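Long-range contact in glycosyl hydrolases family 31 family protein (PDB 6DRU), which catalyses the release of alpha-xylose from the non-reducing terminal glucose of xyloglucan oligosaccharides: residues Tyr593-Gln605 against Leu706-Phe718. Numbering follows the deposited sequence.
Sequences YQLGAYLKSIFNQ and LGSREELLSGNVF. With NAG (2-acetamido-2-deoxy-beta-D-glucopyranose), chain K.
Tyr598 reaches from its helix past the C-terminal tail, and each part of it has a different neighbour. Its CB lies 3.4 Å from Leu712 O, and CD1 passes the same carbonyl. One ring face takes Leu712 CD1, which stands 4.3 Å from the ring centroid, a CH-pi contact displaced toward the rim. Ile602 CG2, one helical turn on, lies over the centre of the opposite face, so the ring is sandwiched between two aliphatic groups. Farther out, CE1 meets Val717 CG1 at the ring edge, 4.1 Å away. With CG anti to the backbone N (chi1 -173°), the ring is directed along this course, and its hydroxyl hydrogen-bonds Phe645 O and Arg648 N. A tyrosine suits this place because its flat flanks are apolar while its tip is polar.

Helix 596-609 begins within the stretch assigned to the family 31 TIM barrel. Strand 703-705 of the antiparallel C-terminal sheet leads into the short helix 709-712 and on to the chain's end, so the contact joins that sheet's extension to helix 596-609. Ser708 and Glu711 form a capping box at the start of helix 709-712. Gly715 is the first residue to leave helical backbone angles, and its positive phi (96°) suits glycine, since residues with a side chain adopt it far less readily. Its CA comes within 4.4 Å of Tyr598 N. Ala597 is small enough for this close approach, its CB resting against Leu713 O. Ser601 OG donates to Gly715 O at 2.8 Å, with the donor tilted 28° from the carbonyl plane.

At the chain terminus, Gln605 CG lies over the centre of the Phe718 ring, 3.4 Å from its centroid, while Ile602 CG2 approaches that ring's edge. The methylenes of glutamine offer aliphatic surface to the ring here. At the other end, Leu713 CD1 and Leu712 CD1 both touch Leu595 CD2.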
ATOM      1  N   TYR A 593     -17.516 -54.172   2.803  1.00 67.48           N
ATOM      2  CA  TYR A 593     -16.442 -55.137   2.592  1.00 66.16           C
ATOM      3  C   TYR A 593     -16.736 -56.056   1.414  1.00 66.12           C
ATOM      4  O   TYR A 593     -15.805 -56.551   0.771  1.00 71.84           O
ATOM      5  CB  TYR A 593     -16.208 -55.958   3.860  1.00 54.78           C
ATOM      6  CG  TYR A 593     -15.567 -55.170   4.977  1.00 64.00           C
ATOM      7  CD1 TYR A 593     -14.211 -54.872   4.949  1.00 56.41           C
ATOM      8  CD2 TYR A 593     -16.314 -54.721   6.057  1.00 64.16           C
ATOM      9  CE1 TYR A 593     -13.617 -54.149   5.963  1.00 56.62           C
ATOM     10  CE2 TYR A 593     -15.729 -53.996   7.078  1.00 66.38           C
ATOM     11  CZ  TYR A 593     -14.379 -53.714   7.025  1.00 69.48           C
ATOM     12  OH  TYR A 593     -13.785 -52.993   8.037  1.00 67.41           O
ATOM     13  N   GLN A 594     -18.016 -56.295   1.116  1.00 68.82           N
ATOM     14  CA  GLN A 594     -18.363 -57.119  -0.037  1.00 63.06           C
ATOM     15  C   GLN A 594     -18.040 -56.413  -1.347  1.00 69.71           C
ATOM     16  O   GLN A 594     -17.786 -57.073  -2.361  1.00 70.27           O
ATOM     17  CB  GLN A 594     -19.843 -57.498   0.015  1.00 56.63           C
ATOM     18  CG  GLN A 594     -20.238 -58.600  -0.955  1.00 62.46           C
ATOM     19  CD  GLN A 594     -21.708 -58.961  -0.857  1.00 87.63           C
ATOM     20  OE1 GLN A 594     -22.435 -58.433  -0.013  1.00 86.52           O
ATOM     21  NE2 GLN A 594     -22.154 -59.866  -1.720  1.00 85.68           N
ATOM     22  N   LEU A 595     -18.034 -55.080  -1.344  1.00 64.59           N
ATOM     23  CA  LEU A 595     -17.688 -54.290  -2.515  1.00 63.72           C
ATOM     24  C   LEU A 595     -16.186 -54.046  -2.633  1.00 68.92           C
ATOM     25  O   LEU A 595     -15.770 -53.169  -3.399  1.00 72.51           O
ATOM     26  CB  LEU A 595     -18.434 -52.953  -2.488  1.00 44.79           C
ATOM     27  CG  LEU A 595     -19.950 -53.000  -2.687  1.00 61.21           C
ATOM     28  CD1 LEU A 595     -20.616 -51.788  -2.050  1.00 57.51           C
ATOM     29  CD2 LEU A 595     -20.295 -53.090  -4.167  1.00 49.06           C
ATOM     30  N   GLY A 596     -15.370 -54.801  -1.892  1.00 63.07           N
ATOM     31  CA  GLY A 596     -13.940 -54.531  -1.862  1.00 66.33           C
ATOM     32  C   GLY A 596     -13.266 -54.694  -3.212  1.00 64.13           C
ATOM     33  O   GLY A 596     -12.416 -53.885  -3.591  1.00 72.46           O
ATOM     34  N   ALA A 597     -13.629 -55.745  -3.951  1.00 69.25           N
ATOM     35  CA  ALA A 597     -13.054 -55.941  -5.278  1.00 63.76           C
ATOM     36  C   ALA A 597     -13.455 -54.813  -6.219  1.00 66.89           C
ATOM     37  O   ALA A 597     -12.635 -54.327  -7.007  1.00 65.05           O
ATOM     38  CB  ALA A 597     -13.484 -57.295  -5.844  1.00 72.85           C
ATOM     39  N   TYR A 598     -14.719 -54.389  -6.155  1.00 68.06           N
ATOM     40  CA  TYR A 598     -15.178 -53.274  -6.977  1.00 64.65           C
ATOM     41  C   TYR A 598     -14.477 -51.979  -6.586  1.00 68.29           C
ATOM     42  O   TYR A 598     -14.090 -51.187  -7.454  1.00 62.46           O
ATOM     43  CB  TYR A 598     -16.692 -53.131  -6.840  1.00 60.60           C
ATOM     44  CG  TYR A 598     -17.329 -52.127  -7.769  1.00 60.89           C
ATOM     45  CD1 TYR A 598     -17.471 -52.397  -9.124  1.00 57.49           C
ATOM     46  CD2 TYR A 598     -17.812 -50.919  -7.287  1.00 64.20           C
ATOM     47  CE1 TYR A 598     -18.065 -51.485  -9.974  1.00 63.67           C
ATOM     48  CE2 TYR A 598     -18.407 -50.001  -8.128  1.00 67.26           C
ATOM     49  CZ  TYR A 598     -18.532 -50.289  -9.470  1.00 67.80           C
ATOM     50  OH  TYR A 598     -19.125 -49.378 -10.312  1.00 68.08           O
ATOM     51  N   LEU A 599     -14.301 -51.748  -5.283  1.00 72.09           N
ATOM     52  CA  LEU A 599     -13.636 -50.534  -4.820  1.00 58.54           C
ATOM     53  C   LEU A 599     -12.176 -50.508  -5.250  1.00 65.83           C
ATOM     54  O   LEU A 599     -11.697 -49.509  -5.803  1.00 64.36           O
ATOM     55  CB  LEU A 599     -13.744 -50.421  -3.302  1.00 47.05           C
ATOM     56  CG  LEU A 599     -15.118 -50.049  -2.750  1.00 61.39           C
ATOM     57  CD1 LEU A 599     -15.181 -50.328  -1.257  1.00 63.63           C
ATOM     58  CD2 LEU A 599     -15.421 -48.589  -3.041  1.00 53.84           C
ATOM     59  N   LYS A 600     -11.445 -51.594  -4.993  1.00 59.42           N
ATOM     60  CA  LYS A 600     -10.029 -51.619  -5.340  1.00 56.45           C
ATOM     61  C   LYS A 600      -9.829 -51.527  -6.849  1.00 64.08           C
ATOM     62  O   LYS A 600      -8.806 -51.007  -7.311  1.00 75.69           O
ATOM     63  CB  LYS A 600      -9.382 -52.883  -4.768  1.00 47.65           C
ATOM     64  CG  LYS A 600      -7.958 -53.144  -5.234  1.00 68.70           C
ATOM     65  CD  LYS A 600      -7.478 -54.533  -4.837  1.00 72.83           C
ATOM     66  CE  LYS A 600      -5.962 -54.571  -4.708  1.00 83.27           C
ATOM     67  NZ  LYS A 600      -5.498 -55.713  -3.869  1.00 86.13           N
ATOM     68  N   SER A 601     -10.807 -51.989  -7.630  1.00 73.20           N
ATOM     69  CA  SER A 601     -10.691 -51.916  -9.084  1.00 70.38           C
ATOM     70  C   SER A 601     -10.909 -50.495  -9.594  1.00 75.10           C
ATOM     71  O   SER A 601     -10.173 -50.026 -10.470  1.00 74.24           O
ATOM     72  CB  SER A 601     -11.683 -52.877  -9.734  1.00 61.36           C
ATOM     73  OG  SER A 601     -11.492 -52.926 -11.136  1.00 81.09           O
ATOM     74  N   ILE A 602     -11.912 -49.792  -9.060  1.00 76.96           N
ATOM     75  CA  ILE A 602     -12.175 -48.436  -9.531  1.00 68.88           C
ATOM     76  C   ILE A 602     -11.155 -47.454  -8.965  1.00 67.32           C
ATOM     77  O   ILE A 602     -10.866 -46.427  -9.591  1.00 67.59           O
ATOM     78  CB  ILE A 602     -13.616 -48.007  -9.199  1.00 59.18           C
ATOM     79  CG1 ILE A 602     -13.839 -47.936  -7.689  1.00 57.10           C
ATOM     80  CG2 ILE A 602     -14.613 -48.956  -9.845  1.00 61.77           C
ATOM     81  CD1 ILE A 602     -15.224 -47.457  -7.301  1.00 63.17           C
ATOM     82  N   PHE A 603     -10.599 -47.738  -7.784  1.00 69.04           N
ATOM     83  CA  PHE A 603      -9.506 -46.917  -7.273  1.00 68.28           C
ATOM     84  C   PHE A 603      -8.249 -47.094  -8.111  1.00 76.24           C
ATOM     85  O   PHE A 603      -7.430 -46.171  -8.204  1.00 83.99           O
ATOM     86  CB  PHE A 603      -9.220 -47.257  -5.810  1.00 67.21           C
ATOM     87  CG  PHE A 603      -9.922 -46.362  -4.830  1.00 65.27           C
ATOM     88  CD1 PHE A 603      -9.347 -45.168  -4.430  1.00 67.10           C
ATOM     89  CD2 PHE A 603     -11.152 -46.718  -4.302  1.00 63.25           C
ATOM     90  CE1 PHE A 603      -9.986 -44.343  -3.524  1.00 65.45           C
ATOM     91  CE2 PHE A 603     -11.796 -45.895  -3.397  1.00 63.57           C
ATOM     92  CZ  PHE A 603     -11.213 -44.706  -3.008  1.00 57.40           C
ATOM     93  N   ASN A 604      -8.086 -48.264  -8.730  1.00 69.76           N
ATOM     94  CA  ASN A 604      -6.919 -48.503  -9.571  1.00 71.65           C
ATOM     95  C   ASN A 604      -7.021 -47.744 -10.888  1.00 70.39           C
ATOM     96  O   ASN A 604      -6.019 -47.219 -11.387  1.00 68.71           O
ATOM     97  CB  ASN A 604      -6.758 -50.002  -9.820  1.00 71.51           C
ATOM     98  CG  ASN A 604      -5.569 -50.323 -10.702  1.00 79.81           C
ATOM     99  OD1 ASN A 604      -5.706 -50.463 -11.918  1.00 75.04           O
ATOM    100  ND2 ASN A 604      -4.393 -50.437 -10.094  1.00 78.27           N
ATOM    101  N   GLN A 605      -8.225 -47.670 -11.467  1.00 71.55           N
ATOM    102  CA  GLN A 605      -8.397 -46.916 -12.704  1.00 73.69           C
ATOM    103  C   GLN A 605      -8.235 -45.419 -12.482  1.00 71.61           C
ATOM    104  O   GLN A 605      -7.727 -44.715 -13.364  1.00 60.58           O
ATOM    105  CB  GLN A 605      -9.757 -47.223 -13.324  1.00 70.60           C
ATOM    106  CG  GLN A 605      -9.705 -48.385 -14.289  1.00 68.31           C
ATOM    107  CD  GLN A 605      -8.806 -48.103 -15.472  1.00 70.33           C
ATOM    108  OE1 GLN A 605      -8.935 -47.074 -16.134  1.00 70.21           O
ATOM    109  NE2 GLN A 605      -7.872 -49.011 -15.735  1.00 72.75           N
ATOM    110  N   LEU A 706     -25.690 -51.475 -13.713  1.00 70.77           N
ATOM    111  CA  LEU A 706     -25.614 -51.947 -15.085  1.00 66.18           C
ATOM    112  C   LEU A 706     -24.890 -53.284 -15.129  1.00 76.06           C
ATOM    113  O   LEU A 706     -24.036 -53.578 -14.286  1.00 72.23           O
ATOM    114  CB  LEU A 706     -24.894 -50.931 -15.971  1.00 61.74           C
ATOM    115  CG  LEU A 706     -25.569 -49.568 -16.113  1.00 58.86           C
ATOM    116  CD1 LEU A 706     -24.639 -48.564 -16.777  1.00 63.77           C
ATOM    117  CD2 LEU A 706     -26.865 -49.698 -16.894  1.00 61.78           C
ATOM    118  N   GLY A 707     -25.236 -54.094 -16.124  1.00 77.32           N
ATOM    119  CA  GLY A 707     -24.688 -55.430 -16.196  1.00 75.43           C
ATOM    120  C   GLY A 707     -25.181 -56.281 -15.033  1.00 74.13           C
ATOM    121  O   GLY A 707     -26.125 -55.940 -14.318  1.00 65.82           O
ATOM    122  N   SER A 708     -24.516 -57.418 -14.859  1.00 76.87           N
ATOM    123  CA  SER A 708     -24.865 -58.327 -13.779  1.00 78.00           C
ATOM    124  C   SER A 708     -24.206 -57.892 -12.476  1.00 80.00           C
ATOM    125  O   SER A 708     -23.131 -57.284 -12.466  1.00 83.30           O
ATOM    126  CB  SER A 708     -24.453 -59.758 -14.121  1.00 87.18           C
ATOM    127  OG  SER A 708     -24.286 -60.531 -12.945  1.00 99.96           O
ATOM    128  N   ARG A 709     -24.868 -58.214 -11.363  1.00 79.74           N
ATOM    129  CA  ARG A 709     -24.317 -57.861 -10.061  1.00 76.37           C
ATOM    130  C   ARG A 709     -23.072 -58.677  -9.755  1.00 77.88           C
ATOM    131  O   ARG A 709     -22.121 -58.172  -9.144  1.00 96.77           O
ATOM    132  CB  ARG A 709     -25.360 -58.086  -8.967  1.00 80.30           C
ATOM    133  CG  ARG A 709     -24.785 -57.996  -7.562  1.00 72.53           C
ATOM    134  CD  ARG A 709     -25.643 -58.728  -6.548  1.00 69.24           C
ATOM    135  NE  ARG A 709     -26.947 -58.107  -6.364  1.00 75.55           N
ATOM    136  CZ  ARG A 709     -27.611 -58.121  -5.215  1.00 79.00           C
ATOM    137  NH1 ARG A 709     -27.088 -58.718  -4.153  1.00 65.29           N
ATOM    138  NH2 ARG A 709     -28.793 -57.529  -5.126  1.00 77.67           N
ATOM    139  N   GLU A 710     -23.049 -59.936 -10.190  1.00 76.45           N
ATOM    140  CA  GLU A 710     -21.938 -60.810  -9.854  1.00 90.58           C
ATOM    141  C   GLU A 710     -20.662 -60.410 -10.586  1.00 91.10           C
ATOM    142  O   GLU A 710     -19.564 -60.717 -10.108  1.00 92.70           O
ATOM    143  CB  GLU A 710     -22.325 -62.264 -10.145  1.00 97.21           C
ATOM    144  CG  GLU A 710     -21.271 -63.299  -9.787  1.00125.54           C
ATOM    145  CD  GLU A 710     -20.456 -63.742 -10.979  1.00137.10           C
ATOM    146  OE1 GLU A 710     -20.640 -63.171 -12.076  1.00140.99           O
ATOM    147  OE2 GLU A 710     -19.635 -64.670 -10.815  1.00152.82           O
ATOM    148  N   GLU A 711     -20.779 -59.711 -11.719  1.00 86.54           N
ATOM    149  CA  GLU A 711     -19.591 -59.232 -12.419  1.00 78.56           C
ATOM    150  C   GLU A 711     -19.002 -58.004 -11.740  1.00 84.01           C
ATOM    151  O   GLU A 711     -17.779 -57.904 -11.586  1.00 88.58           O
ATOM    152  CB  GLU A 711     -19.916 -58.878 -13.869  1.00 80.77           C
ATOM    153  CG  GLU A 711     -21.003 -59.695 -14.517  1.00105.51           C
ATOM    154  CD  GLU A 711     -21.392 -59.133 -15.871  1.00108.53           C
ATOM    155  OE1 GLU A 711     -20.668 -59.391 -16.856  1.00126.54           O
ATOM    156  OE2 GLU A 711     -22.407 -58.410 -15.943  1.00 97.77           O
ATOM    157  N   LEU A 712     -19.853 -57.057 -11.336  1.00 81.98           N
ATOM    158  CA  LEU A 712     -19.352 -55.866 -10.659  1.00 79.25           C
ATOM    159  C   LEU A 712     -18.752 -56.211  -9.305  1.00 73.41           C
ATOM    160  O   LEU A 712     -17.773 -55.585  -8.885  1.00 78.96           O
ATOM    161  CB  LEU A 712     -20.469 -54.823 -10.530  1.00 61.82           C
ATOM    162  CG  LEU A 712     -21.510 -54.875  -9.409  1.00 57.67           C
ATOM    163  CD1 LEU A 712     -21.046 -54.111  -8.176  1.00 64.14           C
ATOM    164  CD2 LEU A 712     -22.839 -54.327  -9.906  1.00 60.03           C
ATOM    165  N   LEU A 713     -19.310 -57.210  -8.616  1.00 67.67           N
ATOM    166  CA  LEU A 713     -18.704 -57.683  -7.380  1.00 69.16           C
ATOM    167  C   LEU A 713     -17.375 -58.383  -7.625  1.00 72.29           C
ATOM    168  O   LEU A 713     -16.592 -58.547  -6.684  1.00 76.88           O
ATOM    169  CB  LEU A 713     -19.666 -58.622  -6.650  1.00 71.28           C
ATOM    170  CG  LEU A 713     -20.410 -58.058  -5.438  1.00 67.95           C
ATOM    171  CD1 LEU A 713     -21.216 -56.828  -5.812  1.00 60.69           C
ATOM    172  CD2 LEU A 713     -21.310 -59.119  -4.828  1.00 72.03           C
ATOM    173  N   SER A 714     -17.103 -58.797  -8.868  1.00 74.46           N
ATOM    174  CA  SER A 714     -15.836 -59.436  -9.198  1.00 74.43           C
ATOM    175  C   SER A 714     -14.718 -58.431  -9.447  1.00 76.10           C
ATOM    176  O   SER A 714     -13.543 -58.792  -9.320  1.00 86.58           O
ATOM    177  CB  SER A 714     -15.994 -60.326 -10.433  1.00 77.46           C
ATOM    178  OG  SER A 714     -15.943 -59.550 -11.618  1.00 75.86           O
ATOM    179  N   GLY A 715     -15.054 -57.186  -9.791  1.00 70.31           N
ATOM    180  CA  GLY A 715     -14.091 -56.155 -10.082  1.00 70.51           C
ATOM    181  C   GLY A 715     -13.778 -55.979 -11.558  1.00 84.94           C
ATOM    182  O   GLY A 715     -13.372 -54.884 -11.968  1.00 80.97           O
ATOM    183  N   ASN A 716     -13.951 -57.029 -12.367  1.00 94.27           N
ATOM    184  CA  ASN A 716     -13.683 -56.944 -13.804  1.00 84.71           C
ATOM    185  C   ASN A 716     -14.769 -56.093 -14.455  1.00 88.40           C
ATOM    186  O   ASN A 716     -15.762 -56.586 -14.989  1.00 86.85           O
ATOM    187  CB  ASN A 716     -13.609 -58.326 -14.441  1.00 71.53           C
ATOM    188  CG  ASN A 716     -12.581 -59.218 -13.781  1.00106.22           C
ATOM    189  OD1 ASN A 716     -12.186 -58.989 -12.637  1.00122.91           O
ATOM    190  ND2 ASN A 716     -12.118 -60.226 -14.511  1.00116.84           N
ATOM    191  N   VAL A 717     -14.566 -54.774 -14.417  1.00 78.30           N
ATOM    192  CA  VAL A 717     -15.495 -53.818 -15.006  1.00 73.21           C
ATOM    193  C   VAL A 717     -14.811 -52.865 -15.976  1.00 76.02           C
ATOM    194  O   VAL A 717     -15.485 -52.043 -16.596  1.00 81.42           O
ATOM    195  CB  VAL A 717     -16.246 -53.022 -13.918  1.00 71.11           C
ATOM    196  CG1 VAL A 717     -17.232 -53.929 -13.194  1.00 75.00           C
ATOM    197  CG2 VAL A 717     -15.269 -52.403 -12.932  1.00 76.75           C
ATOM    198  N   PHE A 718     -13.494 -52.946 -16.127  1.00 74.86           N
ATOM    199  CA  PHE A 718     -12.779 -52.112 -17.083  1.00 77.68           C
ATOM    200  C   PHE A 718     -12.101 -52.961 -18.154  1.00 86.48           C
ATOM    201  O   PHE A 718     -12.624 -53.998 -18.570  1.00104.96           O
ATOM    202  CB  PHE A 718     -11.747 -51.241 -16.365  1.00 73.87           C
ATOM    203  CG  PHE A 718     -12.344 -50.319 -15.340  1.00 68.66           C
ATOM    204  CD1 PHE A 718     -12.965 -49.140 -15.725  1.00 62.40           C
ATOM    205  CD2 PHE A 718     -12.283 -50.631 -13.992  1.00 69.93           C
ATOM    206  CE1 PHE A 718     -13.517 -48.290 -14.781  1.00 59.19           C
ATOM    207  CE2 PHE A 718     -12.830 -49.786 -13.045  1.00 69.81           C
ATOM    208  CZ  PHE A 718     -13.448 -48.615 -13.439  1.00 70.92           C
TER
HETATM  209  C1  NAG K 826     -31.110 -60.368  -6.265  1.00 82.43           C
HETATM  210  C2  NAG K 826     -31.680 -61.086  -5.064  1.00 81.64           C
HETATM  211  C3  NAG K 826     -30.621 -61.427  -4.085  1.00 78.27           C
HETATM  212  C4  NAG K 826     -29.491 -62.171  -4.766  1.00 76.77           C
HETATM  213  C5  NAG K 826     -29.015 -61.411  -5.987  1.00 78.94           C
HETATM  214  C6  NAG K 826     -27.979 -62.225  -6.730  1.00 84.47           C
HETATM  215  C7  NAG K 826     -34.026 -60.697  -4.425  1.00 80.20           C
HETATM  216  C8  NAG K 826     -34.423 -62.022  -5.040  1.00 85.56           C
HETATM  217  N2  NAG K 826     -32.673 -60.271  -4.455  1.00 82.44           N
HETATM  218  O3  NAG K 826     -31.188 -62.185  -3.040  1.00 82.73           O
HETATM  219  O4  NAG K 826     -28.419 -62.321  -3.865  1.00 82.05           O
HETATM  220  O5  NAG K 826     -30.103 -61.161  -6.841  1.00 78.80           O
HETATM  221  O6  NAG K 826     -27.584 -61.531  -7.892  1.00 86.43           O
HETATM  222  O7  NAG K 826     -34.867 -59.992  -3.904  1.00 84.64           O